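Local coordinates for protein N-acetyltransferase (Staphylococcus aureus subsp. aureus, PDB 4LUA) that probably transfers an acetyl group from acetyl-coenzyme A to an amine, as expected of a GNAT-family N-acetyltransferase, at residues Glu144-Ala147 and Thr153-Asp156; Ser97-Leu102 and Lys130-Ala135; Asn16-Leu21 and Thr42-Ile47. All blocks are in the same frame, centred on the assembly; numbering follows the deposited sequence. Where two conformers were deposited one is given.

Contact 1 (Glu144-Ala147 and Thr153-Asp156); sequences EKNA and TYFD
Asp-156 reaches across to the corner at Lys-145 and Asn-146 and takes the backbone N-H of Asn-146 on OD1. The bond is short and nearly straight, 2.9 Å from Asn-146 N to Asp-156 OD1 with 165° at the hydrogen, and it meets the carboxylate on its anti side, 15° out of plane. With CG beside its own backbone N, Asp-156 lays the carboxylate alongside the corner, where OD1 also approaches Lys-145 CA at 3.3 Å. Two waters also lie against this oxygen. The nearer is 2.7 Å from Asp-156 OD1 and is weakly held by Lys-145 NZ; the other lies within hydrogen-bonding distance of both Asp-156 OD1 and Asn-146 OD1. Lys-145 runs beside the carboxylate in the same direction, but its NZ stays 5.4 Å from Asp-156 OD1, leaving a water rather than a direct salt bridge between the charges.

The backbone contributes less: Ala-147 N gives a weak, bent bond to Phe-155 O, and Asp-156 CA places a C-H against Glu-144 O at 3.4 Å. Further out, Asn-146 crosses Tyr-154 obliquely, its OD1 3.6 Å from Tyr-154 CB, with amide and ring planes 64° apart.

Asn-146 has a left-handed backbone that breaks strand 139-150 within its hairpin with strand 153-163. Backbone bonds join the strands on both sides of the break, Glu-144 with Glu-157 and Phe-155 with Ile-148, while Asp-156 also bonds through its backbone to Ser-124, just beyond strand 117-123.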
ATOM      1  N   GLU A 144      -0.959 -11.876 -13.411  1.00 20.94           N
ATOM      2  CA  GLU A 144      -1.816 -11.238 -14.389  1.00 22.91           C
ATOM      3  C   GLU A 144      -0.958 -10.436 -15.401  1.00 24.93           C
ATOM      4  O   GLU A 144      -0.182  -9.573 -15.005  1.00 20.89           O
ATOM      5  CB  GLU A 144      -2.763 -10.309 -13.672  1.00 19.02           C
ATOM      6  CG  GLU A 144      -3.813  -9.760 -14.666  1.00 20.56           C
ATOM      7  CD  GLU A 144      -4.746  -8.719 -14.041  1.00 22.57           C
ATOM      8  OE1 GLU A 144      -4.669  -8.431 -12.827  1.00 25.01           O
ATOM      9  OE2 GLU A 144      -5.559  -8.136 -14.796  1.00 25.50           O
ATOM     10  N   LYS A 145      -1.107 -10.710 -16.690  1.00 21.68           N
ATOM     11  CA  LYS A 145      -0.380  -9.937 -17.727  1.00 24.42           C
ATOM     12  C   LYS A 145      -1.002  -8.538 -17.877  1.00 29.62           C
ATOM     13  O   LYS A 145      -2.235  -8.398 -17.763  1.00 26.04           O
ATOM     14  CB  LYS A 145      -0.423 -10.670 -19.072  1.00 30.24           C
ATOM     15  CG  LYS A 145       0.488 -11.863 -19.075  1.00 38.09           C
ATOM     16  CD  LYS A 145       1.525 -11.744 -20.173  1.00 54.02           C
ATOM     17  CE  LYS A 145       0.896 -11.576 -21.552  1.00 60.69           C
ATOM     18  NZ  LYS A 145       1.937 -11.415 -22.621  1.00 65.84           N
ATOM     19  N   ASN A 146      -0.173  -7.509 -18.102  1.00 25.52           N
ATOM     20  CA  ASN A 146      -0.692  -6.154 -18.358  1.00 24.48           C
ATOM     21  C   ASN A 146      -1.705  -5.742 -17.271  1.00 25.07           C
ATOM     22  O   ASN A 146      -2.793  -5.200 -17.572  1.00 30.56           O
ATOM     23  CB  ASN A 146      -1.323  -6.099 -19.743  1.00 31.86           C
ATOM     24  CG  ASN A 146      -0.347  -6.523 -20.819  1.00 36.66           C
ATOM     25  OD1 ASN A 146       0.812  -6.089 -20.811  1.00 34.18           O
ATOM     26  ND2 ASN A 146      -0.783  -7.399 -21.726  1.00 44.07           N
ATOM     27  N   ALA A 147      -1.372  -6.040 -16.023  1.00 23.06           N
ATOM     28  CA  ALA A 147      -2.300  -5.857 -14.916  1.00 22.11           C
ATOM     29  C   ALA A 147      -2.385  -4.403 -14.549  1.00 24.96           C
ATOM     30  O   ALA A 147      -3.391  -3.971 -13.972  1.00 29.54           O
ATOM     31  CB  ALA A 147      -1.846  -6.673 -13.720  1.00 24.01           C
ATOM     32  N   THR A 153       3.095   2.787 -19.871  1.00 32.70           N
ATOM     33  CA  THR A 153       3.911   1.583 -19.783  1.00 32.15           C
ATOM     34  C   THR A 153       3.148   0.520 -18.968  1.00 29.14           C
ATOM     35  O   THR A 153       2.864   0.726 -17.755  1.00 27.03           O
ATOM     36  CB  THR A 153       5.265   1.897 -19.054  1.00 31.96           C
ATOM     37  OG1 THR A 153       5.997   2.926 -19.771  1.00 33.29           O
ATOM     38  CG2 THR A 153       6.129   0.605 -18.930  1.00 35.96           C
ATOM     39  N   TYR A 154       2.808  -0.599 -19.616  1.00 29.79           N
ATOM     40  CA  TYR A 154       2.159  -1.711 -18.905  1.00 30.32           C
ATOM     41  C   TYR A 154       3.143  -2.555 -18.125  1.00 28.64           C
ATOM     42  O   TYR A 154       4.303  -2.776 -18.573  1.00 28.59           O
ATOM     43  CB  TYR A 154       1.493  -2.672 -19.899  1.00 35.90           C
ATOM     44  CG  TYR A 154       0.192  -2.189 -20.487  1.00 37.98           C
ATOM     45  CD1 TYR A 154       0.145  -1.671 -21.782  1.00 45.20           C
ATOM     46  CD2 TYR A 154      -0.991  -2.263 -19.754  1.00 36.36           C
ATOM     47  CE1 TYR A 154      -1.034  -1.227 -22.321  1.00 46.90           C
ATOM     48  CE2 TYR A 154      -2.187  -1.813 -20.305  1.00 45.82           C
ATOM     49  CZ  TYR A 154      -2.195  -1.294 -21.577  1.00 49.94           C
ATOM     50  OH  TYR A 154      -3.379  -0.845 -22.127  1.00 58.92           O
ATOM     51  N   PHE A 155       2.646  -3.097 -17.007  1.00 23.37           N
ATOM     52  CA  PHE A 155       3.404  -4.093 -16.240  1.00 21.40           C
ATOM     53  C   PHE A 155       2.559  -5.303 -15.934  1.00 20.73           C
ATOM     54  O   PHE A 155       1.338  -5.196 -15.643  1.00 22.42           O
ATOM     55  CB  PHE A 155       3.920  -3.509 -14.918  1.00 22.89           C
ATOM     56  CG  PHE A 155       5.014  -2.467 -15.105  1.00 23.34           C
ATOM     57  CD1 PHE A 155       4.694  -1.158 -15.380  1.00 29.93           C
ATOM     58  CD2 PHE A 155       6.349  -2.818 -15.008  1.00 28.46           C
ATOM     59  CE1 PHE A 155       5.709  -0.191 -15.572  1.00 31.13           C
ATOM     60  CE2 PHE A 155       7.349  -1.867 -15.176  1.00 34.18           C
ATOM     61  CZ  PHE A 155       7.018  -0.555 -15.450  1.00 31.61           C
ATOM     62  N   ASP A 156       3.223  -6.466 -15.976  1.00 20.34           N
ATOM     63  CA  ASP A 156       2.603  -7.680 -15.428  1.00 18.33           C
ATOM     64  C   ASP A 156       2.735  -7.664 -13.893  1.00 17.62           C
ATOM     65  O   ASP A 156       3.662  -7.077 -13.340  1.00 15.68           O
ATOM     66  CB  ASP A 156       3.376  -8.906 -15.924  1.00 18.85           C
ATOM     67  CG  ASP A 156       3.433  -9.022 -17.410  1.00 27.98           C
ATOM     68  OD1 ASP A 156       2.557  -8.446 -18.115  1.00 27.79           O
ATOM     69  OD2 ASP A 156       4.401  -9.690 -17.903  1.00 27.71           O
TER
HETATM   70  O   HOH W   1       2.769  -8.845 -20.730  1.00 44.39           O
HETATM   71  O   HOH W   2       3.072  -5.836 -19.171  1.00 37.31           O

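Contact 2 (Ser97-Leu102 and Lys130-Ala135); sequences SINSEL and KVFYSA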
ATOM      1  N   SER A  97      11.700  -2.359   7.695  1.00 19.12           N
ATOM      2  CA  SER A  97      11.323  -2.438   9.107  1.00 22.14           C
ATOM      3  C   SER A  97      10.047  -1.626   9.342  1.00 21.40           C
ATOM      4  O   SER A  97       9.040  -2.102   9.947  1.00 22.28           O
ATOM      5  CB  SER A  97      12.440  -1.899   9.990  1.00 25.21           C
ATOM      6  OG  SER A  97      12.182  -2.311  11.320  1.00 40.96           O
ATOM      7  N   ILE A  98      10.070  -0.402   8.820  1.00 17.74           N
ATOM      8  CA  ILE A  98       8.905   0.472   8.912  1.00 17.20           C
ATOM      9  C   ILE A  98       7.709  -0.149   8.166  1.00 15.00           C
ATOM     10  O   ILE A  98       6.575  -0.222   8.686  1.00 17.11           O
ATOM     11  CB  ILE A  98       9.183   1.885   8.261  1.00 18.56           C
ATOM     12  CG1 ILE A  98      10.332   2.604   8.953  1.00 24.48           C
ATOM     13  CG2 ILE A  98       7.908   2.787   8.276  1.00 20.32           C
ATOM     14  CD1 ILE A  98      10.050   2.851  10.301  1.00 28.76           C
ATOM     15  N   ASN A  99       7.936  -0.607   6.928  1.00 14.24           N
ATOM     16  CA  ASN A  99       6.805  -1.114   6.183  1.00 14.37           C
ATOM     17  C   ASN A  99       6.266  -2.398   6.793  1.00 14.64           C
ATOM     18  O   ASN A  99       5.060  -2.654   6.690  1.00 13.42           O
ATOM     19  CB  ASN A  99       7.138  -1.321   4.669  1.00 15.12           C
ATOM     20  CG  ASN A  99       5.918  -1.105   3.779  1.00 13.47           C
ATOM     21  OD1 ASN A  99       5.062  -0.265   4.113  1.00 15.10           O
ATOM     22  ND2 ASN A  99       5.839  -1.847   2.667  1.00 12.63           N
ATOM     23  N   SER A 100       7.113  -3.232   7.401  1.00 14.71           N
ATOM     24  CA  SER A 100       6.607  -4.471   8.020  1.00 16.70           C
ATOM     25  C   SER A 100       5.715  -4.086   9.180  1.00 17.65           C
ATOM     26  O   SER A 100       4.670  -4.760   9.372  1.00 17.29           O
ATOM     27  CB  SER A 100       7.747  -5.368   8.546  1.00 23.46           C
ATOM     28  OG  SER A 100       8.398  -5.981   7.438  1.00 25.75           O
ATOM     29  N   GLU A 101       6.095  -3.050   9.940  1.00 16.03           N
ATOM     30  CA  GLU A 101       5.213  -2.614  11.050  1.00 17.84           C
ATOM     31  C   GLU A 101       3.876  -2.129  10.471  1.00 18.02           C
ATOM     32  O   GLU A 101       2.774  -2.473  10.967  1.00 17.92           O
ATOM     33  CB  GLU A 101       5.867  -1.525  11.890  1.00 20.01           C
ATOM     34  CG  GLU A 101       6.765  -2.049  12.981  1.00 39.70           C
ATOM     35  CD  GLU A 101       7.400  -0.907  13.784  1.00 57.55           C
ATOM     36  OE1 GLU A 101       6.744   0.159  13.927  1.00 59.54           O
ATOM     37  OE2 GLU A 101       8.558  -1.074  14.249  1.00 65.27           O
ATOM     38  N   LEU A 102       3.936  -1.399   9.347  1.00 14.86           N
ATOM     39  CA  LEU A 102       2.717  -0.887   8.718  1.00 14.62           C
ATOM     40  C   LEU A 102       1.800  -2.005   8.167  1.00 14.53           C
ATOM     41  O   LEU A 102       0.580  -2.039   8.438  1.00 15.66           O
ATOM     42  CB  LEU A 102       3.091   0.121   7.592  1.00 13.13           C
ATOM     43  CG  LEU A 102       1.896   0.695   6.838  1.00 13.78           C
ATOM     44  CD1 LEU A 102       0.861   1.438   7.747  1.00 16.15           C
ATOM     45  CD2 LEU A 102       2.457   1.682   5.831  1.00 15.41           C
ATOM     46  N   LYS A 130       7.951  -8.945  -3.236  1.00 11.76           N
ATOM     47  CA  LYS A 130       7.288 -10.253  -3.110  1.00 12.17           C
ATOM     48  C   LYS A 130       7.830 -11.012  -1.883  1.00 14.43           C
ATOM     49  O   LYS A 130       7.045 -11.566  -1.094  1.00 14.44           O
ATOM     50  CB  LYS A 130       7.497 -11.073  -4.405  1.00 14.60           C
ATOM     51  CG  LYS A 130       6.553 -12.290  -4.522  1.00 23.40           C
ATOM     52  CD  LYS A 130       6.582 -12.919  -5.943  1.00 29.32           C
ATOM     53  CE  LYS A 130       7.262 -14.302  -5.934  1.00 45.16           C
ATOM     54  NZ  LYS A 130       7.941 -14.573  -7.280  1.00 49.99           N
ATOM     55  N   VAL A 131       9.163 -11.026  -1.677  1.00 13.07           N
ATOM     56  CA  VAL A 131       9.719 -11.686  -0.500  1.00 14.01           C
ATOM     57  C   VAL A 131       9.286 -11.027   0.817  1.00 13.65           C
ATOM     58  O   VAL A 131       8.999 -11.713   1.806  1.00 14.65           O
ATOM     59  CB  VAL A 131      11.268 -11.744  -0.617  1.00 14.94           C
ATOM     60  CG1 VAL A 131      11.913 -12.107   0.736  1.00 16.72           C
ATOM     61  CG2 VAL A 131      11.619 -12.773  -1.690  1.00 16.18           C
ATOM     62  N   PHE A 132       9.199  -9.687   0.795  1.00 12.73           N
ATOM     63  CA  PHE A 132       8.732  -8.951   1.961  1.00 14.58           C
ATOM     64  C   PHE A 132       7.300  -9.430   2.328  1.00 12.94           C
ATOM     65  O   PHE A 132       7.011  -9.730   3.499  1.00 14.60           O
ATOM     66  CB  PHE A 132       8.769  -7.455   1.607  1.00 14.36           C
ATOM     67  CG  PHE A 132       7.957  -6.596   2.518  1.00 11.55           C
ATOM     68  CD1 PHE A 132       6.581  -6.338   2.235  1.00 13.76           C
ATOM     69  CD2 PHE A 132       8.554  -5.992   3.630  1.00 16.83           C
ATOM     70  CE1 PHE A 132       5.839  -5.507   3.136  1.00 12.65           C
ATOM     71  CE2 PHE A 132       7.805  -5.124   4.456  1.00 18.99           C
ATOM     72  CZ  PHE A 132       6.462  -4.936   4.226  1.00 14.38           C
ATOM     73  N   TYR A 133       6.430  -9.515   1.321  1.00 14.31           N
ATOM     74  CA  TYR A 133       5.057  -9.920   1.629  1.00 14.40           C
ATOM     75  C   TYR A 133       4.934 -11.362   1.995  1.00 15.77           C
ATOM     76  O   TYR A 133       4.127 -11.740   2.867  1.00 14.41           O
ATOM     77  CB  TYR A 133       4.145  -9.644   0.413  1.00 11.85           C
ATOM     78  CG  TYR A 133       3.490  -8.281   0.517  1.00 11.97           C
ATOM     79  CD1 TYR A 133       2.384  -8.142   1.338  1.00 14.58           C
ATOM     80  CD2 TYR A 133       3.914  -7.187  -0.246  1.00 12.95           C
ATOM     81  CE1 TYR A 133       1.719  -6.930   1.457  1.00 13.16           C
ATOM     82  CE2 TYR A 133       3.237  -5.967  -0.131  1.00 13.99           C
ATOM     83  CZ  TYR A 133       2.139  -5.901   0.708  1.00 16.14           C
ATOM     84  OH  TYR A 133       1.434  -4.716   0.778  1.00 19.70           O
ATOM     85  N   SER A 134       5.751 -12.230   1.380  1.00 14.32           N
ATOM     86  CA  SER A 134       5.740 -13.651   1.751  0.58 14.95           C
ATOM     87  C   SER A 134       6.152 -13.813   3.220  1.00 15.92           C
ATOM     88  O   SER A 134       5.603 -14.652   3.955  1.00 18.07           O
ATOM     89  CB  SER A 134       6.718 -14.441   0.845  0.58 15.59           C
ATOM     90  OG  SER A 134       6.763 -15.796   1.250  0.58 18.31           O
ATOM     91  N   ALA A 135       7.107 -12.986   3.653  1.00 15.66           N
ATOM     92  CA  ALA A 135       7.576 -13.111   5.020  1.00 17.51           C
ATOM     93  C   ALA A 135       6.480 -12.720   6.026  1.00 17.12           C
ATOM     94  O   ALA A 135       6.518 -13.130   7.201  1.00 21.82           O
ATOM     95  CB  ALA A 135       8.828 -12.215   5.222  1.00 19.42           C
TER
HETATM   96  O   HOH W   3       8.453  -8.617   5.869  1.00 22.86           O
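A single aromatic side chain, Phe-132, bridges two helices in this buried contact: it leaves helix 127-135 and ends against the backbone and side chains of Asn-99 and Ser-100 on helix 96-112. The closest CA pair, Ser-100 CA and Phe-132 CA, is 7.8 Å apart, and no direct hydrogen bond joins the two segments. Phe-132 spans the distance because its CG lies anti to the backbone N (chi1 163°), sending the ring outward edge first. In the plane of the ring, that edge meets the peptide between the two residues, Asn-99 C lying 3.6 Å from Phe-132 CZ and Ser-100 N equally far from Phe-132 CE2.

The flanking side chains come at the ring obliquely. Asn-99 ND2 approaches Phe-132 CZ at 3.5 Å, the amide plane turned only 16° from that of the ring, while its N-H is used by Asn-89 OD1 on strand 83-91. Ser-100 OG comes to 3.2 Å from Phe-132 CE2 and is bonded to Lys-96 O one turn back. On the side of the ring away from Asn-99 ND2, a water completes the link, donating to Ser-100 OG and, at 3.0 Å, to Phe-132 O.

Within its own helix, Phe-132 sets CE1 over the centre of the Tyr-133 ring, 4.1 Å above the plane, and it also packs edge-to-face with Phe-29. Tyr-133 touches both Ile-86 of strand 83-91 and Thr-120 of strand 117-123, consistent with the GNAT fold, in which the sheet splays between such strands and this region commonly receives acetyl-coenzyme A.

Contact 3 (Asn16-Leu21 and Thr42-Ile47); sequences NEYKRL and TLIHDI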
ATOM      1  N   ASN A  16      -1.957  18.009   2.617  1.00 32.82           N
ATOM      2  CA  ASN A  16      -0.663  18.658   2.358  1.00 33.69           C
ATOM      3  C   ASN A  16       0.510  17.725   2.611  1.00 31.93           C
ATOM      4  O   ASN A  16       1.351  17.498   1.700  1.00 32.02           O
ATOM      5  CB  ASN A  16      -0.535  19.992   3.126  1.00 35.43           C
ATOM      6  CG  ASN A  16      -1.527  21.033   2.625  1.00 41.87           C
ATOM      7  OD1 ASN A  16      -1.937  20.968   1.457  1.00 40.38           O
ATOM      8  ND2 ASN A  16      -1.928  21.994   3.501  1.00 39.30           N
ATOM      9  N   GLU A  17       0.461  17.073   3.781  1.00 30.40           N
ATOM     10  CA  GLU A  17       1.553  16.213   4.203  0.61 28.89           C
ATOM     11  C   GLU A  17       1.592  14.956   3.329  1.00 27.56           C
ATOM     12  O   GLU A  17       2.697  14.462   2.946  1.00 27.05           O
ATOM     13  CB  GLU A  17       1.392  15.885   5.698  0.61 27.97           C
ATOM     14  CG  GLU A  17       1.613  17.100   6.655  0.61 38.03           C
ATOM     15  CD  GLU A  17       0.488  18.157   6.684  0.61 44.62           C
ATOM     16  OE1 GLU A  17      -0.706  17.842   6.409  0.61 30.88           O
ATOM     17  OE2 GLU A  17       0.805  19.330   7.023  0.61 50.15           O
ATOM     18  N   TYR A  18       0.404  14.459   2.985  1.00 27.23           N
ATOM     19  CA  TYR A  18       0.351  13.214   2.226  1.00 26.15           C
ATOM     20  C   TYR A  18       0.994  13.548   0.899  1.00 27.23           C
ATOM     21  O   TYR A  18       1.846  12.797   0.358  1.00 26.62           O
ATOM     22  CB  TYR A  18      -1.094  12.760   2.076  1.00 26.05           C
ATOM     23  CG  TYR A  18      -1.233  11.425   1.362  1.00 25.12           C
ATOM     24  CD1 TYR A  18      -1.326  10.256   2.076  1.00 23.64           C
ATOM     25  CD2 TYR A  18      -1.300  11.382  -0.030  1.00 26.03           C
ATOM     26  CE1 TYR A  18      -1.448   9.049   1.407  1.00 23.05           C
ATOM     27  CE2 TYR A  18      -1.439  10.199  -0.706  1.00 25.47           C
ATOM     28  CZ  TYR A  18      -1.514   9.026   0.028  1.00 23.96           C
ATOM     29  OH  TYR A  18      -1.615   7.795  -0.635  1.00 24.09           O
ATOM     30  N   LYS A  19       0.632  14.715   0.374  1.00 29.09           N
ATOM     31  CA  LYS A  19       1.033  14.971  -0.988  1.00 33.04           C
ATOM     32  C   LYS A  19       2.542  15.196  -0.983  1.00 30.60           C
ATOM     33  O   LYS A  19       3.244  14.752  -1.925  1.00 31.15           O
ATOM     34  CB  LYS A  19       0.284  16.209  -1.529  1.00 32.67           C
ATOM     35  CG  LYS A  19       0.648  16.567  -2.959  1.00 34.49           C
ATOM     36  CD  LYS A  19      -0.239  17.723  -3.473  1.00 36.89           C
ATOM     37  CE  LYS A  19       0.423  18.342  -4.658  1.00 39.08           C
ATOM     38  NZ  LYS A  19      -0.352  19.499  -5.192  1.00 41.73           N
ATOM     39  N   ARG A  20       3.063  15.745   0.126  1.00 30.49           N
ATOM     40  CA  ARG A  20       4.500  15.974   0.171  1.00 30.86           C
ATOM     41  C   ARG A  20       5.212  14.626   0.224  1.00 29.04           C
ATOM     42  O   ARG A  20       6.260  14.442  -0.428  1.00 29.89           O
ATOM     43  CB  ARG A  20       4.858  16.801   1.394  1.00 31.29           C
ATOM     44  CG  ARG A  20       6.340  17.082   1.608  1.00 43.29           C
ATOM     45  CD  ARG A  20       6.508  17.906   2.895  1.00 53.53           C
ATOM     46  NE  ARG A  20       5.521  19.000   2.968  1.00 64.07           N
ATOM     47  CZ  ARG A  20       4.621  19.164   3.948  1.00 69.81           C
ATOM     48  NH1 ARG A  20       4.577  18.310   4.976  1.00 67.13           N
ATOM     49  NH2 ARG A  20       3.758  20.186   3.905  1.00 68.44           N
ATOM     50  N   LEU A  21       4.649  13.686   0.978  1.00 27.25           N
ATOM     51  CA  LEU A  21       5.371  12.409   1.091  1.00 25.72           C
ATOM     52  C   LEU A  21       5.391  11.679  -0.246  1.00 25.83           C
ATOM     53  O   LEU A  21       6.453  11.167  -0.730  1.00 26.52           O
ATOM     54  CB  LEU A  21       4.671  11.496   2.103  1.00 24.06           C
ATOM     55  CG  LEU A  21       5.169  10.042   2.148  1.00 22.61           C
ATOM     56  CD1 LEU A  21       6.532  10.011   2.861  1.00 22.39           C
ATOM     57  CD2 LEU A  21       4.102   9.178   2.883  1.00 22.16           C
ATOM     58  N   THR A  42      -6.721  15.177  -7.287  1.00 47.33           N
ATOM     59  CA  THR A  42      -8.070  14.628  -7.208  1.00 48.57           C
ATOM     60  C   THR A  42      -8.042  13.259  -6.532  1.00 44.81           C
ATOM     61  O   THR A  42      -8.855  12.977  -5.644  1.00 42.99           O
ATOM     62  CB  THR A  42      -8.713  14.516  -8.582  1.00 51.92           C
ATOM     63  OG1 THR A  42      -8.852  15.833  -9.122  1.00 49.39           O
ATOM     64  CG2 THR A  42     -10.092  13.890  -8.471  1.00 55.30           C
ATOM     65  N   LEU A  43      -7.094  12.427  -6.943  1.00 45.23           N
ATOM     66  CA  LEU A  43      -6.923  11.100  -6.351  1.00 39.62           C
ATOM     67  C   LEU A  43      -6.664  11.167  -4.844  1.00 40.30           C
ATOM     68  O   LEU A  43      -7.312  10.439  -4.052  1.00 35.61           O
ATOM     69  CB  LEU A  43      -5.780  10.359  -7.045  1.00 37.51           C
ATOM     70  CG  LEU A  43      -5.577   8.908  -6.580  1.00 41.19           C
ATOM     71  CD1 LEU A  43      -6.847   8.028  -6.628  1.00 43.11           C
ATOM     72  CD2 LEU A  43      -4.437   8.255  -7.342  1.00 35.73           C
ATOM     73  N   ILE A  44      -5.707  12.009  -4.453  1.00 34.40           N
ATOM     74  CA  ILE A  44      -5.365  12.178  -3.051  1.00 33.25           C
ATOM     75  C   ILE A  44      -6.628  12.578  -2.276  1.00 34.67           C
ATOM     76  O   ILE A  44      -6.979  11.962  -1.260  1.00 33.56           O
ATOM     77  CB  ILE A  44      -4.193  13.195  -2.867  1.00 34.87           C
ATOM     78  CG1 ILE A  44      -2.902  12.682  -3.546  1.00 32.61           C
ATOM     79  CG2 ILE A  44      -3.939  13.524  -1.364  1.00 33.17           C
ATOM     80  CD1 ILE A  44      -1.664  13.584  -3.282  1.00 33.14           C
ATOM     81  N   HIS A  45      -7.344  13.605  -2.777  1.00 37.54           N
ATOM     82  CA  HIS A  45      -8.578  13.974  -2.100  1.00 39.37           C
ATOM     83  C   HIS A  45      -9.571  12.815  -1.959  1.00 38.87           C
ATOM     84  O   HIS A  45     -10.161  12.605  -0.884  1.00 38.60           O
ATOM     85  CB  HIS A  45      -9.287  15.156  -2.807  1.00 42.77           C
ATOM     86  CG  HIS A  45     -10.567  15.571  -2.142  1.00 46.85           C
ATOM     87  ND1 HIS A  45     -11.813  15.297  -2.679  1.00 51.45           N
ATOM     88  CD2 HIS A  45     -10.797  16.231  -0.980  1.00 46.03           C
ATOM     89  CE1 HIS A  45     -12.749  15.770  -1.872  1.00 54.83           C
ATOM     90  NE2 HIS A  45     -12.161  16.345  -0.835  1.00 53.28           N
ATOM     91  N   ASP A  46      -9.747  12.069  -3.046  1.00 38.29           N
ATOM     92  CA  ASP A  46     -10.706  10.985  -3.087  1.00 38.00           C
ATOM     93  C   ASP A  46     -10.361   9.889  -2.066  1.00 35.32           C
ATOM     94  O   ASP A  46     -11.257   9.359  -1.404  1.00 40.53           O
ATOM     95  CB  ASP A  46     -10.778  10.377  -4.492  1.00 38.17           C
ATOM     96  CG  ASP A  46     -11.445  11.321  -5.520  1.00 49.27           C
ATOM     97  OD1 ASP A  46     -12.118  12.310  -5.118  1.00 50.82           O
ATOM     98  OD2 ASP A  46     -11.305  11.052  -6.739  1.00 50.78           O
ATOM     99  N   ILE A  47      -9.081   9.568  -1.909  1.00 33.02           N
ATOM    100  CA  ILE A  47      -8.767   8.507  -0.933  1.00 30.62           C
ATOM    101  C   ILE A  47      -8.839   9.014   0.506  1.00 30.74           C
ATOM    102  O   ILE A  47      -9.216   8.253   1.429  1.00 29.87           O
ATOM    103  CB  ILE A  47      -7.440   7.761  -1.222  1.00 34.24           C
ATOM    104  CG1 ILE A  47      -6.226   8.677  -1.066  1.00 30.76           C
ATOM    105  CG2 ILE A  47      -7.493   7.080  -2.604  1.00 37.72           C
ATOM    106  CD1 ILE A  47      -4.964   7.873  -0.877  1.00 30.38           C
TER
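Tyr-18 can be traced from CB to hydroxyl along two isoleucines of helix 41-48. Its CB points at that helix, and CG, set anti to the backbone N (chi1 -177°), carries the ring out between the helices. The first ring atom to touch is CD2, 3.7 Å from Ile-44 CG2, with Ile-44 CD1 at the ring edge and in its plane. Farther along the ring, Tyr-18 CE2 meets Ile-44 CG1 at 4.0 Å. At the far end Ile-47 takes over: its CD1 lies 3.7 Å from Tyr-18 CZ and 3.4 Å from Tyr-18 OH, reaching the ring obliquely. Thus one residue meets the near part of the ring and the residue a turn later meets the far end.

Ile-44 has a second neighbour. Its CD1 runs past the ring to Lys-19, resting 3.7 Å from Lys-19 CB and nearly as close to CG, so the aliphatic root of the lysine closes the apolar patch. Beyond CG the lysine is extended and leads away from the isoleucines to a salt bridge between its NZ and Asp-41, at the start of the partner helix. Buried apolar contacts thus give way to a single ion pair at the margin.

The axes of the two segments pass 10.6 Å apart and cross at 128°, roughly midway between perpendicular and antiparallel, and only a few side chains meet. Both helices lie over the four-stranded antiparallel sheet: Tyr-18 and Ile-47 both touch Val-57 on strand 55-62 and Tyr-88 on strand 83-91, and Tyr-18 also reaches Thr-69 on strand 65-75.

The three contacts come in series along the chain, contact 3 first, then contact 2 and contact 1, with centres 23 to 25 Å apart and no atoms touching between them. Contact 3 packs two early helices over the four-stranded sheet. On the opposite side of the chain's centre, contact 2 joins helix 96-112, whose residues also pack on that sheet, to helix 127-135, which leads directly into strand 139-150. That strand carries contact 1, at the surface of the three-stranded sheet. All lie in one GNAT domain: contacts 3 and 2 pack helices on opposite sides of its centre, and helix 127-135 links contact 2 in sequence to the hairpin of contact 1.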